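PDB 1ZTC: hypothetical protein TM0894 from Thermotoga maritima, which probably acts as a metal-dependent hydrolase of the metallo-beta-lactamase superfamily, possibly an endoribonuclease, and binds nickel ions in its active site. Local coordinates for residues K16-G21 against S65-S70; V77-V82 against F88-F93; K134-L139 against K145-P150. All blocks are in the same frame, centred on the assembly; numbering follows the deposited sequence.

Contact 1 (K16-G21 against S65-S70); sequences KILVTG and SELGIS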
loop_
_atom_site.group_PDB
_atom_site.type_symbol
_atom_site.label_atom_id
_atom_site.label_comp_id
_atom_site.label_asym_id
_atom_site.label_seq_id
_atom_site.Cartn_x
_atom_site.Cartn_y
_atom_site.Cartn_z
ATOM N N LYS A 16 -20.145 -0.154 16.518
ATOM C CA LYS A 16 -19.913 -0.202 15.096
ATOM C C LYS A 16 -18.411 -0.116 14.848
ATOM O O LYS A 16 -17.730 0.748 15.396
ATOM C CB LYS A 16 -20.639 0.928 14.386
ATOM C CG LYS A 16 -20.669 0.743 12.839
ATOM C CD LYS A 16 -21.421 1.874 12.103
ATOM C CE LYS A 16 -21.526 1.674 10.561
ATOM N NZ LYS A 16 -21.972 0.301 10.147
ATOM N N ILE A 17 -17.892 -1.031 14.032
ATOM C CA ILE A 17 -16.512 -0.964 13.594
ATOM C C ILE A 17 -16.469 -0.110 12.326
ATOM O O ILE A 17 -16.923 -0.531 11.270
ATOM C CB ILE A 17 -15.910 -2.364 13.381
ATOM C CG1 ILE A 17 -15.900 -3.125 14.724
ATOM C CG2 ILE A 17 -14.467 -2.256 12.880
ATOM C CD1 ILE A 17 -15.661 -4.616 14.599
ATOM N N LEU A 18 -15.950 1.108 12.441
ATOM C CA LEU A 18 -15.947 2.034 11.326
ATOM C C LEU A 18 -14.889 1.682 10.283
ATOM O O LEU A 18 -15.083 1.877 9.075
ATOM C CB LEU A 18 -15.701 3.449 11.833
ATOM C CG LEU A 18 -16.670 3.976 12.877
ATOM C CD1 LEU A 18 -16.451 5.457 13.051
ATOM C CD2 LEU A 18 -18.137 3.674 12.503
ATOM N N VAL A 19 -13.773 1.179 10.768
ATOM C CA VAL A 19 -12.628 0.793 9.962
ATOM C C VAL A 19 -12.016 -0.460 10.583
ATOM O O VAL A 19 -11.767 -0.489 11.775
ATOM C CB VAL A 19 -11.548 1.908 10.035
ATOM C CG1 VAL A 19 -10.222 1.479 9.427
ATOM C CG2 VAL A 19 -12.076 3.232 9.452
ATOM N N THR A 20 -11.743 -1.474 9.775
ATOM C CA THR A 20 -10.827 -2.538 10.195
ATOM C C THR A 20 -9.434 -2.187 9.694
ATOM O O THR A 20 -9.218 -1.867 8.519
ATOM C CB THR A 20 -11.222 -3.976 9.747
ATOM O OG1 THR A 20 -11.215 -4.041 8.341
ATOM C CG2 THR A 20 -12.596 -4.338 10.254
ATOM N N GLY A 21 -8.484 -2.223 10.616
ATOM C CA GLY A 21 -7.149 -1.709 10.368
ATOM C C GLY A 21 -6.288 -2.611 9.539
ATOM O O GLY A 21 -6.644 -3.755 9.255
ATOM N N SER A 65 -20.993 9.881 7.471
ATOM C CA SER A 65 -22.166 10.224 6.658
ATOM C C SER A 65 -23.314 9.236 6.872
ATOM O O SER A 65 -24.451 9.645 7.095
ATOM C CB SER A 65 -21.806 10.276 5.181
ATOM O OG SER A 65 -22.917 10.701 4.428
ATOM N N GLU A 66 -23.020 7.937 6.848
ATOM C CA GLU A 66 -24.037 6.935 7.141
ATOM C C GLU A 66 -24.655 7.114 8.518
ATOM O O GLU A 66 -25.845 6.920 8.687
ATOM C CB GLU A 66 -23.455 5.527 7.125
ATOM C CG GLU A 66 -23.162 4.916 5.761
ATOM C CD GLU A 66 -22.279 3.646 5.879
ATOM O OE1 GLU A 66 -22.332 2.970 6.953
ATOM O OE2 GLU A 66 -21.526 3.349 4.904
ATOM N N LEU A 67 -23.830 7.404 9.518
ATOM C CA LEU A 67 -24.306 7.578 10.890
ATOM C C LEU A 67 -25.051 8.900 11.121
ATOM O O LEU A 67 -25.734 9.063 12.134
ATOM C CB LEU A 67 -23.136 7.506 11.852
ATOM C CG LEU A 67 -22.554 6.121 12.065
ATOM C CD1 LEU A 67 -21.236 6.250 12.797
ATOM C CD2 LEU A 67 -23.518 5.258 12.840
ATOM N N GLY A 68 -24.905 9.837 10.197
ATOM C CA GLY A 68 -25.534 11.134 10.311
ATOM C C GLY A 68 -24.887 12.013 11.365
ATOM O O GLY A 68 -25.544 12.886 11.929
ATOM N N ILE A 69 -23.605 11.804 11.624
ATOM C CA ILE A 69 -22.903 12.594 12.624
ATOM C C ILE A 69 -21.704 13.301 12.030
ATOM O O ILE A 69 -21.255 12.971 10.939
ATOM C CB ILE A 69 -22.410 11.740 13.793
ATOM C CG1 ILE A 69 -21.454 10.648 13.292
ATOM C CG2 ILE A 69 -23.595 11.165 14.553
ATOM C CD1 ILE A 69 -20.736 9.947 14.397
ATOM N N SER A 70 -21.221 14.278 12.788
ATOM C CA SER A 70 -20.048 15.045 12.465
ATOM C C SER A 70 -18.984 14.719 13.514
ATOM O O SER A 70 -19.296 14.196 14.578
ATOM C CB SER A 70 -20.456 16.533 12.451
ATOM O OG SER A 70 -19.489 17.392 12.997
HETATM O O HOH W 1 -21.312 0.666 7.053
#
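Lys-16 sets CG anti to its own nitrogen (chi1 -168°) and runs straight through chi2 and chi3, so its methylene chain passes Leu-67; the bend at chi4 (48°) then turns NZ aside, and the ammonium reaches the carboxylate of Glu-66 through a water and not directly. Leu-67, with CG beside its backbone N, sends its two methyls to different partners. Leu-67 CD2 lies alongside the lysine at 4.0 Å from Lys-16 CD, the two side chains sliding past each other in opposite directions, while Leu-67 CD1 lies 4.0 Å from Leu-18 CD2 in the purely apolar part of the contact. Tyr-39 packs against both leucines.

The charged ends do not meet. Glu-66 crosses Lys-16 at about a right angle, and Lys-16 NZ stays 4.2 Å from Glu-66 OE1, beyond salt-bridge range. A water bridges them: it accepts from Lys-16 NZ at 3.2 Å and donates to Glu-66 OE1 at 2.5 Å. Just past these residues the helix 57-67 ends in a Schellman motif, with Gly-68 at positive phi and its N bonded to Ser-65 O.

Strand 13-19, at the margin of its sheet and kinked by a classic beta bulge where Leu-18 and Val-19 both face Val-37, thus meets the last turn of the helix through a small apolar patch with a water-bridged charged pair at one side. Any attraction between the two charges is probably softened by the intervening water.

Contact 2 (V77-V82 against F88-F93); sequences VLFTHV and FNSVLF. With NI (nickel (II) ion), chain F.
Apolar packing is the whole of the direct contact, and it runs through two pairs. Ser-90 presents CB to the edge of the Phe-79 ring, near its plane, at 3.8 Å from Phe-79 CZ. Val-77, whose CG2 stands beside its backbone N (CG1 being the anti branch, chi1 176°), reaches Phe-93 with that methyl, Val-77 CG2 lying 4.1 Å from Phe-93 CD2, the side chains crossing at about a right angle.

No hydrogen bond crosses the contact; its polar groups bond to other partners. The hydroxyl of Ser-90 is engaged by Ile-87 O and Trp-127 NE1, while its methylene faces the phenylalanine. His-81 ND1 donates to Thr-80 OG1 at 2.9 Å, almost in the imidazole plane, and Thr-80 OG1 is bonded in turn to Asp-50; this fixes the ring's rotation.

Metal coordination uses the other nitrogen: His-81 NE2 lies 2.2 Å from the nickel, which His-83, His-152 and Asp-174 also bind, together with two waters. A strand running into a histidine-rich loop and a short helix, His-81, His-83, Asp-85 and His-86 in HxHxDH order, is the signature of the metallo-beta-lactamase active site.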
loop_
_atom_site.group_PDB
_atom_site.type_symbol
_atom_site.label_atom_id
_atom_site.label_comp_id
_atom_site.label_asym_id
_atom_site.label_seq_id
_atom_site.Cartn_x
_atom_site.Cartn_y
_atom_site.Cartn_z
ATOM N N VAL A 77 -12.953 9.998 23.396
ATOM C CA VAL A 77 -12.005 9.260 22.569
ATOM C C VAL A 77 -10.991 8.583 23.468
ATOM O O VAL A 77 -10.339 9.250 24.284
ATOM C CB VAL A 77 -11.270 10.179 21.556
ATOM C CG1 VAL A 77 -10.214 9.398 20.770
ATOM C CG2 VAL A 77 -12.270 10.805 20.609
ATOM N N LEU A 78 -10.896 7.263 23.342
ATOM C CA LEU A 78 -9.953 6.474 24.131
ATOM C C LEU A 78 -8.859 5.895 23.232
ATOM O O LEU A 78 -9.109 5.535 22.071
ATOM C CB LEU A 78 -10.677 5.359 24.883
ATOM C CG LEU A 78 -11.804 5.812 25.814
ATOM C CD1 LEU A 78 -13.126 5.922 25.082
ATOM C CD2 LEU A 78 -11.952 4.846 26.958
ATOM N N PHE A 79 -7.653 5.822 23.781
ATOM C CA PHE A 79 -6.506 5.289 23.068
ATOM C C PHE A 79 -5.987 4.021 23.713
ATOM O O PHE A 79 -5.692 3.992 24.903
ATOM C CB PHE A 79 -5.343 6.288 23.048
ATOM C CG PHE A 79 -5.691 7.653 22.510
ATOM C CD1 PHE A 79 -6.243 7.799 21.240
ATOM C CD2 PHE A 79 -5.394 8.795 23.247
ATOM C CE1 PHE A 79 -6.541 9.054 20.728
ATOM C CE2 PHE A 79 -5.693 10.045 22.750
ATOM C CZ PHE A 79 -6.261 10.178 21.469
ATOM N N THR A 80 -5.824 2.975 22.915
ATOM C CA THR A 80 -5.061 1.827 23.367
ATOM C C THR A 80 -3.647 2.268 23.697
ATOM O O THR A 80 -3.112 1.926 24.738
ATOM C CB THR A 80 -5.053 0.692 22.344
ATOM O OG1 THR A 80 -4.498 1.135 21.104
ATOM C CG2 THR A 80 -6.469 0.178 22.151
ATOM N N HIS A 81 -3.055 3.072 22.819
ATOM C CA HIS A 81 -1.753 3.609 23.087
ATOM C C HIS A 81 -1.399 4.751 22.147
ATOM O O HIS A 81 -2.081 4.981 21.154
ATOM C CB HIS A 81 -0.709 2.502 22.993
ATOM C CG HIS A 81 -0.539 1.925 21.628
ATOM N ND1 HIS A 81 -1.575 1.357 20.919
ATOM C CD2 HIS A 81 0.568 1.779 20.868
ATOM C CE1 HIS A 81 -1.110 0.881 19.786
ATOM N NE2 HIS A 81 0.181 1.137 19.726
ATOM N N VAL A 82 -0.283 5.411 22.437
ATOM C CA VAL A 82 0.109 6.615 21.742
ATOM C C VAL A 82 1.069 6.282 20.615
ATOM O O VAL A 82 2.264 6.470 20.734
ATOM C CB VAL A 82 0.698 7.615 22.750
ATOM C CG1 VAL A 82 1.141 8.910 22.011
ATOM C CG2 VAL A 82 -0.339 7.897 23.787
ATOM N N PHE A 88 -3.749 9.638 15.266
ATOM C CA PHE A 88 -3.641 10.839 14.428
ATOM C C PHE A 88 -4.979 11.574 14.256
ATOM O O PHE A 88 -5.056 12.820 14.389
ATOM C CB PHE A 88 -3.113 10.514 13.032
ATOM C CG PHE A 88 -3.063 11.716 12.155
ATOM C CD1 PHE A 88 -1.975 12.554 12.189
ATOM C CD2 PHE A 88 -4.149 12.060 11.356
ATOM C CE1 PHE A 88 -1.948 13.731 11.447
ATOM C CE2 PHE A 88 -4.128 13.234 10.605
ATOM C CZ PHE A 88 -3.016 14.051 10.644
ATOM N N ASN A 89 -6.021 10.807 13.967
ATOM C CA ASN A 89 -7.348 11.377 13.667
ATOM C C ASN A 89 -8.002 12.047 14.868
ATOM O O ASN A 89 -9.040 12.691 14.723
ATOM C CB ASN A 89 -8.306 10.319 13.048
ATOM C CG ASN A 89 -7.897 9.889 11.667
ATOM O OD1 ASN A 89 -7.192 10.607 10.983
ATOM N ND2 ASN A 89 -8.385 8.721 11.218
ATOM N N SER A 90 -7.390 11.908 16.047
ATOM C CA SER A 90 -7.828 12.638 17.259
ATOM C C SER A 90 -7.910 14.150 17.019
ATOM O O SER A 90 -8.700 14.838 17.648
ATOM C CB SER A 90 -6.876 12.334 18.408
ATOM O OG SER A 90 -5.559 12.849 18.185
ATOM N N VAL A 91 -7.100 14.670 16.094
ATOM C CA VAL A 91 -7.125 16.078 15.741
ATOM C C VAL A 91 -8.479 16.548 15.188
ATOM O O VAL A 91 -8.778 17.746 15.189
ATOM C CB VAL A 91 -5.972 16.457 14.750
ATOM C CG1 VAL A 91 -4.628 16.080 15.325
ATOM C CG2 VAL A 91 -6.161 15.788 13.343
ATOM N N LEU A 92 -9.314 15.614 14.745
ATOM C CA LEU A 92 -10.644 15.954 14.220
ATOM C C LEU A 92 -11.694 16.247 15.290
ATOM O O LEU A 92 -12.690 16.886 14.994
ATOM C CB LEU A 92 -11.168 14.829 13.336
ATOM C CG LEU A 92 -10.355 14.553 12.069
ATOM C CD1 LEU A 92 -10.757 13.235 11.451
ATOM C CD2 LEU A 92 -10.501 15.703 11.093
ATOM N N PHE A 93 -11.479 15.775 16.513
ATOM C CA PHE A 93 -12.535 15.792 17.528
ATOM C C PHE A 93 -12.260 16.877 18.579
ATOM O O PHE A 93 -11.645 16.637 19.608
ATOM C CB PHE A 93 -12.701 14.403 18.125
ATOM C CG PHE A 93 -12.809 13.329 17.083
ATOM C CD1 PHE A 93 -13.886 13.306 16.218
ATOM C CD2 PHE A 93 -11.804 12.403 16.914
ATOM C CE1 PHE A 93 -13.959 12.358 15.204
ATOM C CE2 PHE A 93 -11.876 11.452 15.919
ATOM C CZ PHE A 93 -12.968 11.424 15.068
HETATM NI NI NI F . 1.569 0.312 18.305
HETATM O O HOH W 2 0.981 1.248 16.415
HETATM O O HOH W 3 2.919 -0.594 16.499
#

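Contact 3 (K134-L139 against K145-P150); sequences KGEESL and KVFHTP
Glu-136 and Val-146 extend the pairing of this hairpin into the loop before strand 138-139: Glu-136 N donates to Val-146 O at 2.7 Å. The return bond is straighter, Val-146 N to Glu-137 O at 2.9 Å with an N-H...O angle of 169°. Ser-138 and Lys-145 follow as an antiparallel non-hydrogen-bonded pair.

Lys-145 bends at chi2 (70°) and brings its ammonium back over the loop just before strand 138-139. There Lys-145 NZ donates to Glu-136 O at 2.9 Å and, more weakly, to Glu-136 OE1 at 3.2 Å in a salt bridge. The second carboxylate oxygen, Glu-136 OE2, pairs with Arg-200 and accepts a bond from a water that also accepts a hydrogen bond from His-148 N; Glu-136 OE2 lies 3.7 Å from Phe-147 CD1 as well.

Glu-137 turns its carboxylate back on its own segment. Glu-137 OE2 takes Lys-134 N at 2.7 Å on its syn lone pair, and Glu-137 OE1 takes Gly-135 N, so two main-chain donors grip one acid and hold the turn before the strand, while Lys-134 NZ forms a salt bridge with Glu-102. Gly-135 packs its backbone close against His-148, in a conformation typical of glycine. Glu-137 OE1 also touches Val-146 CB and CG1, and Val-146 CG2 meets Leu-139 CD1 at 3.8 Å.

His-148 NE2 bonds to Arg-154 O while its ring stacks on His-101, and Phe-147 meets Phe-197 of helix 192-201 edge-to-face. The hairpin thus pairs edge strand 138-139 with strand 144-148, which strand 157-163 flanks in turn.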
loop_
_atom_site.group_PDB
_atom_site.type_symbol
_atom_site.label_atom_id
_atom_site.label_comp_id
_atom_site.label_asym_id
_atom_site.label_seq_id
_atom_site.Cartn_x
_atom_site.Cartn_y
_atom_site.Cartn_z
ATOM N N LYS A 134 -5.224 4.520 34.827
ATOM C CA LYS A 134 -4.209 3.664 35.462
ATOM C C LYS A 134 -4.370 2.187 35.089
ATOM O O LYS A 134 -3.426 1.406 35.223
ATOM C CB LYS A 134 -4.307 3.796 36.966
ATOM C CG LYS A 134 -4.088 5.210 37.463
ATOM C CD LYS A 134 -3.958 5.232 39.002
ATOM C CE LYS A 134 -3.475 6.597 39.576
ATOM N NZ LYS A 134 -1.986 6.662 39.839
ATOM N N GLY A 135 -5.562 1.812 34.617
ATOM C CA GLY A 135 -5.937 0.414 34.479
ATOM C C GLY A 135 -6.907 0.001 35.590
ATOM O O GLY A 135 -6.856 0.521 36.684
ATOM N N GLU A 136 -7.791 -0.931 35.255
ATOM C CA GLU A 136 -8.832 -1.462 36.122
ATOM C C GLU A 136 -10.071 -0.555 36.250
ATOM O O GLU A 136 -11.040 -0.985 36.839
ATOM C CB GLU A 136 -8.297 -1.847 37.528
ATOM C CG GLU A 136 -7.196 -2.921 37.500
ATOM C CD GLU A 136 -7.631 -4.168 36.765
ATOM O OE1 GLU A 136 -8.721 -4.684 37.084
ATOM O OE2 GLU A 136 -6.919 -4.627 35.840
ATOM N N GLU A 137 -10.061 0.650 35.680
ATOM C CA GLU A 137 -11.253 1.494 35.706
ATOM C C GLU A 137 -12.411 0.829 34.954
ATOM O O GLU A 137 -12.213 0.073 34.012
ATOM C CB GLU A 137 -11.035 2.857 35.046
ATOM C CG GLU A 137 -10.036 3.757 35.720
ATOM C CD GLU A 137 -8.591 3.510 35.267
ATOM O OE1 GLU A 137 -8.337 2.604 34.429
ATOM O OE2 GLU A 137 -7.705 4.227 35.754
ATOM N N SER A 138 -13.617 1.100 35.429
ATOM C CA SER A 138 -14.840 0.720 34.763
ATOM C C SER A 138 -15.529 2.016 34.369
ATOM O O SER A 138 -15.865 2.828 35.235
ATOM C CB SER A 138 -15.715 -0.063 35.757
ATOM O OG SER A 138 -16.286 -1.166 35.085
ATOM N N LEU A 139 -15.732 2.217 33.075
ATOM C CA LEU A 139 -16.236 3.476 32.543
ATOM C C LEU A 139 -17.592 3.294 31.883
ATOM O O LEU A 139 -17.957 2.186 31.480
ATOM C CB LEU A 139 -15.272 3.994 31.461
ATOM C CG LEU A 139 -13.808 4.256 31.847
ATOM C CD1 LEU A 139 -12.972 4.622 30.630
ATOM C CD2 LEU A 139 -13.713 5.359 32.914
ATOM N N LYS A 145 -14.564 -1.760 30.504
ATOM C CA LYS A 145 -13.528 -2.091 31.468
ATOM C C LYS A 145 -12.147 -1.881 30.850
ATOM O O LYS A 145 -11.866 -2.376 29.769
ATOM C CB LYS A 145 -13.689 -3.526 31.947
ATOM C CG LYS A 145 -12.559 -4.015 32.863
ATOM C CD LYS A 145 -12.570 -3.370 34.231
ATOM C CE LYS A 145 -11.597 -4.101 35.144
ATOM N NZ LYS A 145 -11.758 -3.745 36.574
ATOM N N VAL A 146 -11.304 -1.152 31.584
ATOM C CA VAL A 146 -9.953 -0.780 31.147
ATOM C C VAL A 146 -8.911 -1.687 31.768
ATOM O O VAL A 146 -8.883 -1.873 32.974
ATOM C CB VAL A 146 -9.616 0.674 31.575
ATOM C CG1 VAL A 146 -8.255 1.082 31.063
ATOM C CG2 VAL A 146 -10.679 1.636 31.069
ATOM N N PHE A 147 -8.021 -2.208 30.939
ATOM C CA PHE A 147 -6.951 -3.079 31.403
ATOM C C PHE A 147 -5.627 -2.502 30.953
ATOM O O PHE A 147 -5.454 -2.159 29.773
ATOM C CB PHE A 147 -7.106 -4.479 30.804
ATOM C CG PHE A 147 -8.305 -5.221 31.296
ATOM C CD1 PHE A 147 -8.324 -5.785 32.563
ATOM C CD2 PHE A 147 -9.408 -5.374 30.490
ATOM C CE1 PHE A 147 -9.448 -6.481 33.010
ATOM C CE2 PHE A 147 -10.534 -6.067 30.934
ATOM C CZ PHE A 147 -10.548 -6.617 32.175
ATOM N N HIS A 148 -4.691 -2.407 31.879
ATOM C CA HIS A 148 -3.301 -2.024 31.537
ATOM C C HIS A 148 -2.588 -3.244 30.989
ATOM O O HIS A 148 -2.415 -4.240 31.691
ATOM C CB HIS A 148 -2.541 -1.501 32.757
ATOM C CG HIS A 148 -1.239 -0.821 32.415
ATOM N ND1 HIS A 148 -0.243 -0.605 33.344
ATOM C CD2 HIS A 148 -0.794 -0.274 31.258
ATOM C CE1 HIS A 148 0.759 0.042 32.776
ATOM N NE2 HIS A 148 0.457 0.246 31.504
ATOM N N THR A 149 -2.190 -3.167 29.729
ATOM C CA THR A 149 -1.628 -4.302 29.034
ATOM C C THR A 149 -0.312 -3.878 28.372
ATOM O O THR A 149 -0.239 -3.785 27.147
ATOM C CB THR A 149 -2.629 -4.857 28.004
ATOM O OG1 THR A 149 -3.105 -3.797 27.162
ATOM C CG2 THR A 149 -3.844 -5.474 28.692
ATOM N N PRO A 150 0.716 -3.623 29.182
ATOM C CA PRO A 150 1.956 -2.992 28.674
ATOM C C PRO A 150 2.925 -3.947 27.943
ATOM O O PRO A 150 4.088 -3.988 28.239
ATOM C CB PRO A 150 2.589 -2.408 29.948
ATOM C CG PRO A 150 2.137 -3.361 31.033
ATOM C CD PRO A 150 0.769 -3.852 30.640
HETATM O O HOH W 4 -5.131 -3.409 34.464
#

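In the fold
From the N terminus, contact 1 comes first: it closes a loop of 43 residues, returning helix 57-67 to strand 13-19 at the margin of the six-stranded sheet. Contact 2 follows on strand 76-78 of the same sheet, closing a short loop that holds helix 84-87 and the metal ligands His-83, Asp-85 and His-86. Contact 3 is the hairpin that opens the five-stranded sheet. The three lie in series, none enclosing or crossing another. Contacts 1 and 3 sit on opposite sides of the chain's centre, about 25 Å between centres, whereas contacts 2 and 3 touch where Leu-78 CD2 meets Leu-139 CD1 at 3.8 Å, joining the two sheets within the alpha-beta/beta-alpha sandwich of the metallo-beta-lactamase fold.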